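Local coordinates for protein putative alpha-ketoglutarate-dependent taurine dioxygenase (Burkholderia xenovorans, PDB 5HSX) that probably acts as an iron- and 2-oxoglutarate-dependent dioxygenase of the TfdA/TauD family, with a sodium ion occupying the metal site in this crystal, at residues 117-122 and 239-244; 125-130 and 222-227; 226-229 and 235-238; 296-299 and 305-308. All blocks are in the same frame, centred on the assembly; numbering follows the deposited sequence. Where two conformers were deposited one is given.

Contact 1. Residues 117-122 and 239-244; sequences RPWTGW and LLELLW. With EDO (1,2-ethanediol), chain T; EDO (1,2-ethanediol), chain P.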
loop_
_atom_site.group_PDB
_atom_site.type_symbol
_atom_site.label_atom_id
_atom_site.label_comp_id
_atom_site.label_asym_id
_atom_site.label_seq_id
_atom_site.Cartn_x
_atom_site.Cartn_y
_atom_site.Cartn_z
ATOM N N ARG B 117 1.676 -11.518 8.553
ATOM C CA ARG B 117 2.681 -10.551 8.970
ATOM C C ARG B 117 2.793 -9.496 7.881
ATOM O O ARG B 117 2.260 -9.666 6.777
ATOM C CB ARG B 117 4.050 -11.231 9.202
ATOM C CG ARG B 117 4.045 -12.417 10.181
ATOM C CD ARG B 117 3.651 -12.033 11.600
ATOM N NE ARG B 117 4.350 -10.854 12.116
ATOM C CZ ARG B 117 5.524 -10.871 12.745
ATOM N NH1 ARG B 117 6.183 -12.002 12.922
ATOM N NH2 ARG B 117 6.041 -9.734 13.189
ATOM N N PRO B 118 3.497 -8.390 8.147
ATOM C CA PRO B 118 3.585 -7.321 7.128
ATOM C C PRO B 118 4.184 -7.765 5.809
ATOM O O PRO B 118 3.851 -7.200 4.761
ATOM C CB PRO B 118 4.478 -6.270 7.803
ATOM C CG PRO B 118 4.233 -6.481 9.262
ATOM C CD PRO B 118 4.096 -7.961 9.432
ATOM N N TRP B 119 5.067 -8.753 5.825
ATOM C CA TRP B 119 5.697 -9.235 4.606
ATOM C C TRP B 119 4.953 -10.393 3.957
ATOM O O TRP B 119 5.421 -10.905 2.935
ATOM C CB TRP B 119 7.135 -9.661 4.912
ATOM C CG TRP B 119 7.231 -10.598 6.096
ATOM C CD1 TRP B 119 7.138 -11.959 6.077
ATOM C CD2 TRP B 119 7.425 -10.228 7.468
ATOM N NE1 TRP B 119 7.261 -12.461 7.351
ATOM C CE2 TRP B 119 7.441 -11.422 8.223
ATOM C CE3 TRP B 119 7.585 -9.008 8.128
ATOM C CZ2 TRP B 119 7.626 -11.432 9.609
ATOM C CZ3 TRP B 119 7.759 -9.015 9.511
ATOM C CH2 TRP B 119 7.789 -10.222 10.230
ATOM N N THR B 120 3.814 -10.815 4.508
ATOM C CA THR B 120 3.103 -11.956 3.940
ATOM C C THR B 120 2.726 -11.671 2.494
ATOM O O THR B 120 2.189 -10.603 2.180
ATOM C CB THR B 120 1.852 -12.271 4.761
ATOM O OG1 THR B 120 2.254 -12.770 6.038
ATOM C CG2 THR B 120 0.978 -13.306 4.049
ATOM N N GLY B 121 3.071 -12.607 1.600
ATOM C CA GLY B 121 2.746 -12.494 0.195
ATOM C C GLY B 121 3.764 -11.755 -0.647
ATOM O O GLY B 121 3.747 -11.892 -1.878
ATOM N N TRP B 122 4.660 -10.993 -0.026
ATOM C CA TRP B 122 5.682 -10.257 -0.758
ATOM C C TRP B 122 6.785 -11.191 -1.229
ATOM O O TRP B 122 7.304 -11.990 -0.442
ATOM C CB TRP B 122 6.280 -9.178 0.138
ATOM C CG TRP B 122 5.392 -7.993 0.344
ATOM C CD1 TRP B 122 4.502 -7.771 1.372
ATOM C CD2 TRP B 122 5.329 -6.844 -0.504
ATOM N NE1 TRP B 122 3.898 -6.534 1.205
ATOM C CE2 TRP B 122 4.395 -5.952 0.060
ATOM C CE3 TRP B 122 5.977 -6.489 -1.701
ATOM C CZ2 TRP B 122 4.093 -4.719 -0.530
ATOM C CZ3 TRP B 122 5.670 -5.271 -2.289
ATOM C CH2 TRP B 122 4.734 -4.398 -1.701
ATOM N N LEU B 239 16.927 -11.342 12.116
ATOM C CA LEU B 239 17.452 -10.510 11.038
ATOM C C LEU B 239 16.526 -10.509 9.830
ATOM O O LEU B 239 16.314 -9.460 9.210
ATOM C CB LEU B 239 18.847 -10.993 10.620
ATOM C CG LEU B 239 19.929 -10.722 11.669
ATOM C CD1 LEU B 239 21.202 -11.481 11.297
ATOM C CD2 LEU B 239 20.175 -9.210 11.806
ATOM N N LEU B 240 15.973 -11.671 9.465
ATOM C CA LEU B 240 15.026 -11.685 8.350
ATOM C C LEU B 240 13.787 -10.846 8.651
ATOM O O LEU B 240 13.341 -10.076 7.793
ATOM C CB LEU B 240 14.631 -13.118 7.991
ATOM C CG LEU B 240 15.757 -13.923 7.341
ATOM C CD1 LEU B 240 15.249 -15.322 7.043
ATOM C CD2 LEU B 240 16.226 -13.250 6.058
ATOM N N GLU B 241 13.222 -10.965 9.863
ATOM C CA GLU B 241 12.048 -10.155 10.195
ATOM C C GLU B 241 12.374 -8.661 10.184
ATOM O O GLU B 241 11.539 -7.841 9.778
ATOM C CB GLU B 241 11.454 -10.600 11.541
ATOM C CG GLU B 241 10.835 -12.005 11.396
ATOM C CD GLU B 241 10.095 -12.503 12.615
ATOM O OE1 GLU B 241 10.032 -11.784 13.633
ATOM O OE2 GLU B 241 9.592 -13.641 12.544
ATOM N N LEU B 242 13.584 -8.289 10.609
ATOM C CA LEU B 242 14.012 -6.892 10.523
ATOM C C LEU B 242 14.022 -6.409 9.077
ATOM O O LEU B 242 13.477 -5.343 8.762
ATOM C CB LEU B 242 15.404 -6.740 11.144
ATOM C CG LEU B 242 16.095 -5.385 10.965
ATOM C CD1 LEU B 242 15.403 -4.325 11.851
ATOM C CD2 LEU B 242 17.589 -5.515 11.279
ATOM N N LEU B 243 14.647 -7.188 8.183
ATOM C CA LEU B 243 14.766 -6.778 6.782
ATOM C C LEU B 243 13.423 -6.845 6.062
ATOM O O LEU B 243 13.133 -5.994 5.212
ATOM C CB LEU B 243 15.818 -7.650 6.069
ATOM C CG LEU B 243 17.221 -7.613 6.676
ATOM C CD1 LEU B 243 18.134 -8.637 5.987
ATOM C CD2 LEU B 243 17.842 -6.213 6.540
ATOM N N TRP B 244 12.582 -7.819 6.408
ATOM C CA TRP B 244 11.283 -7.945 5.756
ATOM C C TRP B 244 10.339 -6.824 6.175
ATOM O O TRP B 244 9.546 -6.331 5.365
ATOM C CB TRP B 244 10.665 -9.301 6.087
ATOM C CG TRP B 244 11.343 -10.454 5.403
ATOM C CD1 TRP B 244 12.166 -10.403 4.300
ATOM C CD2 TRP B 244 11.277 -11.826 5.787
ATOM N NE1 TRP B 244 12.596 -11.665 3.979
ATOM C CE2 TRP B 244 12.061 -12.558 4.870
ATOM C CE3 TRP B 244 10.619 -12.513 6.816
ATOM C CZ2 TRP B 244 12.198 -13.948 4.945
ATOM C CZ3 TRP B 244 10.753 -13.904 6.886
ATOM C CH2 TRP B 244 11.544 -14.601 5.958
HETATM C C1 EDO T . 4.274 -15.121 5.787
HETATM O O1 EDO T . 2.880 -15.338 5.555
HETATM C C2 EDO T . 4.533 -14.807 7.250
HETATM O O2 EDO T . 4.001 -15.851 8.085
HETATM C C1 EDO P . 10.212 -16.573 11.061
HETATM O O1 EDO P . 9.762 -15.270 10.651
HETATM C C2 EDO P . 10.970 -17.291 9.943
HETATM O O2 EDO P . 12.288 -16.754 9.777
#

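Contact 2. Residues 125-130 and 222-227; sequences DVTAAV and PSFLKS. With NA (sodium ion), chain M.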
loop_
_atom_site.group_PDB
_atom_site.type_symbol
_atom_site.label_atom_id
_atom_site.label_comp_id
_atom_site.label_asym_id
_atom_site.label_seq_id
_atom_site.Cartn_x
_atom_site.Cartn_y
_atom_site.Cartn_z
ATOM N N ASP B 125 9.998 -13.100 -7.988
ATOM C CA ASP B 125 9.605 -14.324 -8.689
ATOM C C ASP B 125 10.738 -15.338 -8.800
ATOM O O ASP B 125 11.842 -15.014 -9.246
ATOM C CB ASP B 125 9.090 -13.975 -10.079
ATOM C CG ASP B 125 7.727 -13.334 -10.036
ATOM O OD1 ASP B 125 6.933 -13.726 -9.150
ATOM O OD2 ASP B 125 7.461 -12.439 -10.862
ATOM N N VAL B 126 10.433 -16.590 -8.437
ATOM C CA VAL B 126 11.296 -17.750 -8.650
ATOM C C VAL B 126 12.690 -17.581 -8.053
ATOM O O VAL B 126 13.675 -18.069 -8.626
ATOM C CB VAL B 126 11.412 -18.092 -10.158
ATOM C CG1 VAL B 126 11.778 -19.568 -10.374
ATOM C CG2 VAL B 126 10.135 -17.767 -10.897
ATOM N N THR B 127 12.809 -16.912 -6.898
ATOM C CA THR B 127 14.171 -16.839 -6.366
ATOM C C THR B 127 14.620 -18.155 -5.752
ATOM O O THR B 127 15.779 -18.260 -5.349
ATOM C CB THR B 127 14.355 -15.716 -5.333
ATOM O OG1 THR B 127 13.462 -15.894 -4.226
ATOM C CG2 THR B 127 14.153 -14.339 -5.967
ATOM N N ALA B 128 13.750 -19.167 -5.675
ATOM C CA ALA B 128 14.250 -20.482 -5.297
ATOM C C ALA B 128 15.135 -21.100 -6.374
ATOM O O ALA B 128 15.774 -22.121 -6.112
ATOM C CB ALA B 128 13.085 -21.421 -4.973
ATOM N N ALA B 129 15.180 -20.517 -7.568
ATOM C CA ALA B 129 16.024 -21.008 -8.651
ATOM C C ALA B 129 17.354 -20.259 -8.669
ATOM O O ALA B 129 17.464 -19.135 -8.176
ATOM C CB ALA B 129 15.320 -20.840 -9.994
ATOM N N VAL B 130 18.365 -20.882 -9.286
ATOM C CA VAL B 130 19.691 -20.263 -9.302
ATOM C C VAL B 130 19.733 -19.086 -10.274
ATOM O O VAL B 130 20.513 -18.145 -10.078
ATOM C CB VAL B 130 20.782 -21.304 -9.635
ATOM C CG1 VAL B 130 20.691 -21.735 -11.084
ATOM C CG2 VAL B 130 22.167 -20.737 -9.314
ATOM N N PRO B 222 10.573 -12.274 0.365
ATOM C CA PRO B 222 10.095 -12.816 1.652
ATOM C C PRO B 222 9.365 -14.152 1.562
ATOM O O PRO B 222 9.449 -14.940 2.513
ATOM C CB PRO B 222 9.175 -11.694 2.185
ATOM C CG PRO B 222 9.826 -10.434 1.619
ATOM C CD PRO B 222 10.223 -10.847 0.210
ATOM N N SER B 223 8.664 -14.450 0.467
ATOM C CA SER B 223 7.972 -15.739 0.410
ATOM C C SER B 223 8.923 -16.924 0.295
ATOM O O SER B 223 8.547 -18.041 0.671
ATOM C CB SER B 223 7.001 -15.788 -0.769
ATOM O OG SER B 223 5.950 -14.875 -0.589
ATOM N N PHE B 224 10.130 -16.722 -0.231
ATOM C CA PHE B 224 11.014 -17.836 -0.561
ATOM C C PHE B 224 12.282 -17.892 0.269
ATOM O O PHE B 224 12.817 -18.990 0.469
ATOM C CB PHE B 224 11.381 -17.783 -2.045
ATOM C CG PHE B 224 10.177 -17.735 -2.931
ATOM C CD1 PHE B 224 9.077 -18.546 -2.646
ATOM C CD2 PHE B 224 10.102 -16.844 -3.991
ATOM C CE1 PHE B 224 7.935 -18.499 -3.426
ATOM C CE2 PHE B 224 8.964 -16.789 -4.784
ATOM C CZ PHE B 224 7.875 -17.618 -4.498
ATOM N N LEU B 225 12.762 -16.755 0.770
ATOM C CA LEU B 225 13.981 -16.753 1.575
ATOM C C LEU B 225 13.677 -17.326 2.957
ATOM O O LEU B 225 12.806 -16.820 3.675
ATOM C CB LEU B 225 14.548 -15.336 1.665
ATOM C CG LEU B 225 15.720 -15.076 2.617
ATOM C CD1 LEU B 225 16.941 -16.011 2.327
ATOM C CD2 LEU B 225 16.133 -13.597 2.543
ATOM N N LYS B 226 14.372 -18.404 3.320
ATOM C CA LYS B 226 14.048 -19.158 4.528
ATOM C C LYS B 226 15.031 -18.948 5.663
ATOM O O LYS B 226 14.626 -18.960 6.832
ATOM C CB LYS B 226 13.984 -20.662 4.210
ATOM C CG LYS B 226 13.037 -21.009 3.077
ATOM C CD LYS B 226 11.649 -20.461 3.333
ATOM C CE LYS B 226 10.666 -20.911 2.250
ATOM N NZ LYS B 226 9.314 -20.343 2.540
ATOM N N SER B 227 16.318 -18.776 5.355
ATOM C CA SER B 227 17.313 -18.677 6.409
ATOM C C SER B 227 18.551 -17.963 5.882
ATOM O O SER B 227 18.817 -17.938 4.675
ATOM C CB SER B 227 17.694 -20.060 6.938
ATOM O OG SER B 227 18.272 -20.850 5.903
HETATM NA NA NA M . 4.977 -13.224 -8.149
HETATM O O HOH W 1 2.615 -12.788 -7.933
HETATM O O HOH W 2 4.660 -13.217 -10.371
#

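Contact 3. Residues 226-229 and 235-238; sequences KSIV and ESQV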
loop_
_atom_site.group_PDB
_atom_site.type_symbol
_atom_site.label_atom_id
_atom_site.label_comp_id
_atom_site.label_asym_id
_atom_site.label_seq_id
_atom_site.Cartn_x
_atom_site.Cartn_y
_atom_site.Cartn_z
ATOM N N LYS B 226 14.372 -18.404 3.320
ATOM C CA LYS B 226 14.048 -19.158 4.528
ATOM C C LYS B 226 15.031 -18.948 5.663
ATOM O O LYS B 226 14.626 -18.960 6.832
ATOM C CB LYS B 226 13.984 -20.662 4.210
ATOM C CG LYS B 226 13.037 -21.009 3.077
ATOM C CD LYS B 226 11.649 -20.461 3.333
ATOM C CE LYS B 226 10.666 -20.911 2.250
ATOM N NZ LYS B 226 9.314 -20.343 2.540
ATOM N N SER B 227 16.318 -18.776 5.355
ATOM C CA SER B 227 17.313 -18.677 6.409
ATOM C C SER B 227 18.551 -17.963 5.882
ATOM O O SER B 227 18.817 -17.938 4.675
ATOM C CB SER B 227 17.694 -20.060 6.938
ATOM O OG SER B 227 18.272 -20.850 5.903
ATOM N N ILE B 228 19.318 -17.417 6.817
ATOM C CA ILE B 228 20.598 -16.777 6.530
ATOM C C ILE B 228 21.700 -17.778 6.843
ATOM O O ILE B 228 21.719 -18.365 7.930
ATOM C CB ILE B 228 20.757 -15.487 7.353
ATOM C CG1 ILE B 228 19.697 -14.459 6.921
ATOM C CG2 ILE B 228 22.195 -14.913 7.214
ATOM C CD1 ILE B 228 19.680 -13.173 7.778
ATOM N N VAL B 229 22.619 -17.977 5.892
ATOM C CA VAL B 229 23.669 -18.980 6.054
ATOM C C VAL B 229 24.639 -18.555 7.148
ATOM O O VAL B 229 25.051 -17.389 7.219
ATOM C CB VAL B 229 24.405 -19.199 4.721
ATOM C CG1 VAL B 229 25.573 -20.156 4.907
ATOM C CG2 VAL B 229 23.427 -19.736 3.674
ATOM N N GLU B 235 19.097 -16.003 15.350
ATOM C CA GLU B 235 19.710 -14.852 14.697
ATOM C C GLU B 235 19.126 -14.647 13.302
ATOM O O GLU B 235 18.798 -13.516 12.914
ATOM C CB GLU B 235 21.226 -15.043 14.631
ATOM C CG GLU B 235 21.899 -14.965 16.025
ATOM C CD GLU B 235 23.308 -15.538 16.022
ATOM O OE1 GLU B 235 23.760 -15.993 14.950
ATOM O OE2 GLU B 235 23.951 -15.546 17.098
ATOM N N SER B 236 19.008 -15.736 12.534
ATOM C CA SER B 236 18.443 -15.675 11.191
ATOM C C SER B 236 17.014 -15.148 11.241
ATOM O O SER B 236 16.641 -14.240 10.489
ATOM C CB SER B 236 18.474 -17.068 10.547
ATOM O OG SER B 236 17.816 -17.079 9.290
ATOM N N GLN B 237 16.208 -15.700 12.146
ATOM C CA GLN B 237 14.809 -15.284 12.240
ATOM C C GLN B 237 14.694 -13.784 12.531
ATOM O O GLN B 237 13.918 -13.067 11.882
ATOM C CB GLN B 237 14.106 -16.104 13.320
ATOM C CG GLN B 237 12.625 -15.726 13.554
ATOM C CD GLN B 237 11.966 -16.666 14.532
ATOM O OE1 GLN B 237 12.395 -16.784 15.688
ATOM N NE2 GLN B 237 10.926 -17.372 14.074
ATOM N N VAL B 238 15.456 -13.300 13.514
ATOM C CA VAL B 238 15.386 -11.895 13.917
ATOM C C VAL B 238 15.823 -10.986 12.768
ATOM O O VAL B 238 15.176 -9.970 12.460
ATOM C CB VAL B 238 16.253 -11.681 15.174
ATOM C CG1 VAL B 238 16.589 -10.216 15.365
ATOM C CG2 VAL B 238 15.527 -12.236 16.408
HETATM O O HOH W 3 15.464 -17.964 9.428
#

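Contact 4. Residues 296-299 and 305-308; sequences DVPV and QSVA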
loop_
_atom_site.group_PDB
_atom_site.type_symbol
_atom_site.label_atom_id
_atom_site.label_comp_id
_atom_site.label_asym_id
_atom_site.label_seq_id
_atom_site.Cartn_x
_atom_site.Cartn_y
_atom_site.Cartn_z
ATOM N N ASP B 296 20.032 -14.009 -15.430
ATOM C CA ASP B 296 21.347 -14.579 -15.170
ATOM C C ASP B 296 21.473 -14.970 -13.696
ATOM O O ASP B 296 20.573 -14.744 -12.884
ATOM C CB ASP B 296 22.434 -13.585 -15.576
ATOM C CG ASP B 296 22.679 -13.570 -17.076
ATOM O OD1 ASP B 296 22.722 -14.663 -17.683
ATOM O OD2 ASP B 296 22.826 -12.471 -17.650
ATOM N N VAL B 297 22.605 -15.568 -13.347
ATOM C CA VAL B 297 22.858 -15.962 -11.957
ATOM C C VAL B 297 23.201 -14.713 -11.146
ATOM O O VAL B 297 24.078 -13.937 -11.562
ATOM C CB VAL B 297 23.989 -16.990 -11.899
ATOM C CG1 VAL B 297 24.343 -17.340 -10.454
ATOM C CG2 VAL B 297 23.607 -18.246 -12.682
ATOM N N PRO B 298 22.539 -14.469 -10.012
ATOM C CA PRO B 298 22.869 -13.286 -9.200
ATOM C C PRO B 298 24.298 -13.327 -8.675
ATOM O O PRO B 298 24.907 -14.388 -8.522
ATOM C CB PRO B 298 21.863 -13.356 -8.043
ATOM C CG PRO B 298 20.699 -14.135 -8.611
ATOM C CD PRO B 298 21.345 -15.170 -9.500
ATOM N N VAL B 299 24.827 -12.135 -8.385
ATOM C CA VAL B 299 26.153 -11.955 -7.808
ATOM C C VAL B 299 26.039 -10.995 -6.633
ATOM O O VAL B 299 25.320 -9.992 -6.722
ATOM C CB VAL B 299 27.146 -11.402 -8.850
ATOM C CG1 VAL B 299 28.518 -11.334 -8.260
ATOM C CG2 VAL B 299 27.124 -12.246 -10.118
ATOM N N GLN B 305 28.835 -15.800 -6.933
ATOM C CA GLN B 305 27.577 -16.152 -7.580
ATOM C C GLN B 305 26.723 -17.014 -6.670
ATOM O O GLN B 305 27.233 -17.730 -5.802
ATOM C CB GLN B 305 27.825 -16.952 -8.860
ATOM C CG GLN B 305 28.309 -16.179 -10.039
ATOM C CD GLN B 305 28.492 -17.087 -11.241
ATOM O OE1 GLN B 305 29.238 -18.065 -11.184
ATOM N NE2 GLN B 305 27.794 -16.785 -12.321
ATOM N N SER B 306 25.409 -16.970 -6.913
ATOM C CA SER B 306 24.458 -17.898 -6.318
ATOM C C SER B 306 24.829 -19.344 -6.654
ATOM O O SER B 306 25.501 -19.630 -7.651
ATOM C CB SER B 306 23.042 -17.592 -6.817
ATOM O OG SER B 306 22.708 -16.232 -6.578
ATOM N N VAL B 307 24.386 -20.268 -5.802
ATOM C CA VAL B 307 24.724 -21.680 -5.921
ATOM C C VAL B 307 23.446 -22.498 -5.817
ATOM O O VAL B 307 22.716 -22.384 -4.830
ATOM C CB VAL B 307 25.726 -22.131 -4.839
ATOM C CG1 VAL B 307 26.039 -23.622 -4.990
ATOM C CG2 VAL B 307 26.992 -21.307 -4.908
ATOM N N ALA B 308 23.191 -23.335 -6.820
ATOM C CA ALA B 308 22.093 -24.286 -6.727
ATOM C C ALA B 308 22.431 -25.384 -5.728
ATOM O O ALA B 308 23.529 -25.949 -5.757
ATOM C CB ALA B 308 21.800 -24.897 -8.096
HETATM O O HOH W 4 26.486 -14.365 -12.689
#

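Contact 1. Residues 117-122 and 239-244
W119 packs one face of its indole against W244, and this is where the contact is dense: W244 CE3 stands above that face, 3.4 Å from W119 NE1, and W244 CB reaches to 3.6 Å from W119 CD2. The two planes meet at 45°, so the rings neither stack nor form a T. From the opposite side R117 closes in, its CB over the rim of the indole and the flat of its guanidinium above W119 CH2. With chi1 at 51°, the indole is swung between the backbone N and the carbonyl carbon of W119, out toward helix 233-247. Its loop is built of two overlapping turns, type I from R117 to T120 and type II from W119 to W122, and leads into strand 122-123 beside the metal site of the cupin-type fold. Toward solvent the grip slackens. R117 NH1 and E241 OE2 are 3.8 Å apart, a long salt bridge, while R117 NE pairs with E245 of the second subunit. An ethanediol donates a hydrogen bond from O1 to E241 OE2 at 2.5 Å, and another lies against W119, its C2 3.6 Å from W119 NE1.

Contact 2. Residues 125-130 and 222-227
In T127 a chi1 of 59° sets OG1 between the backbone N and the carbonyl carbon, and in F224 a chi1 of -54° turns the ring away from its own carbonyl carbon; together these rotations bring the hydroxyl to the phenyl. T127 OG1 meets the ring at its edge, close to the ring plane, 3.5 Å from F224 CD2 and 3.6 Å from F224 CB. The hydroxyl is hydrogen-bonded to H177 and S221, and its approach to the phenyl is a packing contact. A second, lighter touch comes from the backbone, where V126 N is 3.9 Å from F224 CE2. The type I turn from V126 to A129 carries T127 here two residues after D125, whose OD1 binds the sodium ion at 2.2 Å. H123, H273, the backbone O of N323 and two waters complete the coordination. H123, D125 and H273 probably correspond to the two-histidine, one-carboxylate triad that holds iron in this family; the phenyl packs against the loop that bears D125. The backbone of F224 bonds to R178 of strand 174-179 and L225 leans on L240 of helix 233-247, while A128 on the turn touches F179, so both segments border strand 174-179.

Contact 3. Residues 226-229 and 235-238
The flat group that S236 meets is the peptide linking S227 to I228. The serine hydroxyl comes to it from the N-H side and not from above either face, lying a little off the peptide plane. I228 N donates to S236 OG across 2.9 Å with an angle of 157° at the hydrogen, a fairly straight bond. The same oxygen is 3.3 Å from S227 CA and 3.9 Å from I228 CB, so it is nestled against the strand backbone on the flank of its hydrogen bond. A chi1 of 174° sets OG anti to the backbone N of S236, extending it from helix 233-247 toward strand 225-228. Two residues back along the strand, a water donates to K226 O at 2.9 Å and also meets S236 OG at 2.5 Å, joining the helix side chain to a second backbone group. K226 and S227 both bond through their backbones to I176 of strand 174-179, an arrangement consistent with a classic beta bulge. I228 has its CB directed at the helix and packs on L239 and L240, giving the polar link an apolar companion. The chemistry implies that one buried hydroxyl, with a water beside it, engages two backbone groups of the strand, I228 N directly and K226 O through the water. Because OG accepts from a backbone N-H, it gives that N-H an acceptor from the helix.

Contact 4. Residues 296-299 and 305-308
A short loop closed by a single antiparallel beta bridge joins 296-299 to 305-308, with V299 and Q305 as the bridged, non-hydrogen-bonded pair. The bond beside that pair runs from S306 N to P298 O, 3.1 Å long with 159° at the hydrogen; the donor sits 29° out of the plane of the proline carbonyl. Q305 CA adds a C-H contact to the same P298 O at 3.3 Å, so two neighbouring residues of one arm converge on a single carbonyl oxygen of the other. S306 OG lies alongside the proline ring, 3.3 Å from P298 CB, while its firm polar partner is H204 of strand 200-209. V297 CG1 reaches across to S306 CB at 3.9 Å, a small apolar patch next to the bond. With chi1 at -75° and an extended chain beyond, Q305 carries its amide back over V297, where NE2 is 3.8 Å from V297 CB. A water then ties that amide to the first arm, donating to V297 O at 2.7 Å and accepting from Q305 NE2 at 2.8 Å. Both arms are anchored to strand 200-209, V299 by a backbone bond to V209 and V307 by one to E203. The pattern is that of an irregular beta hairpin reduced to one bridge, its second arm running straight into strand 307-310 at the margin of an antiparallel sheet.

In the fold
Followed from the N terminus, the chain opens contact 1 at 117-122 and contact 2 at 125-130, leading into and out of strand 122-123. It then runs through strands 135-140 and 150-154, helices 155-161 and 164-171, and strands 174-179, 200-209 and 216-218 before 222-227 closes contact 2. Strand 225-228 passes straight on into contact 3, which shares K226 and S227 with contact 2 and closes a short loop onto helix 233-247. Further along this helix, 239-244 closes contact 1, so contacts 2 and 3 both nest within its loop. Contact 4 follows in series, yet V130 of contact 2 packs on P298 and A308, joining the metal-bearing loop to 296-299 and strand 307-310, the last strand.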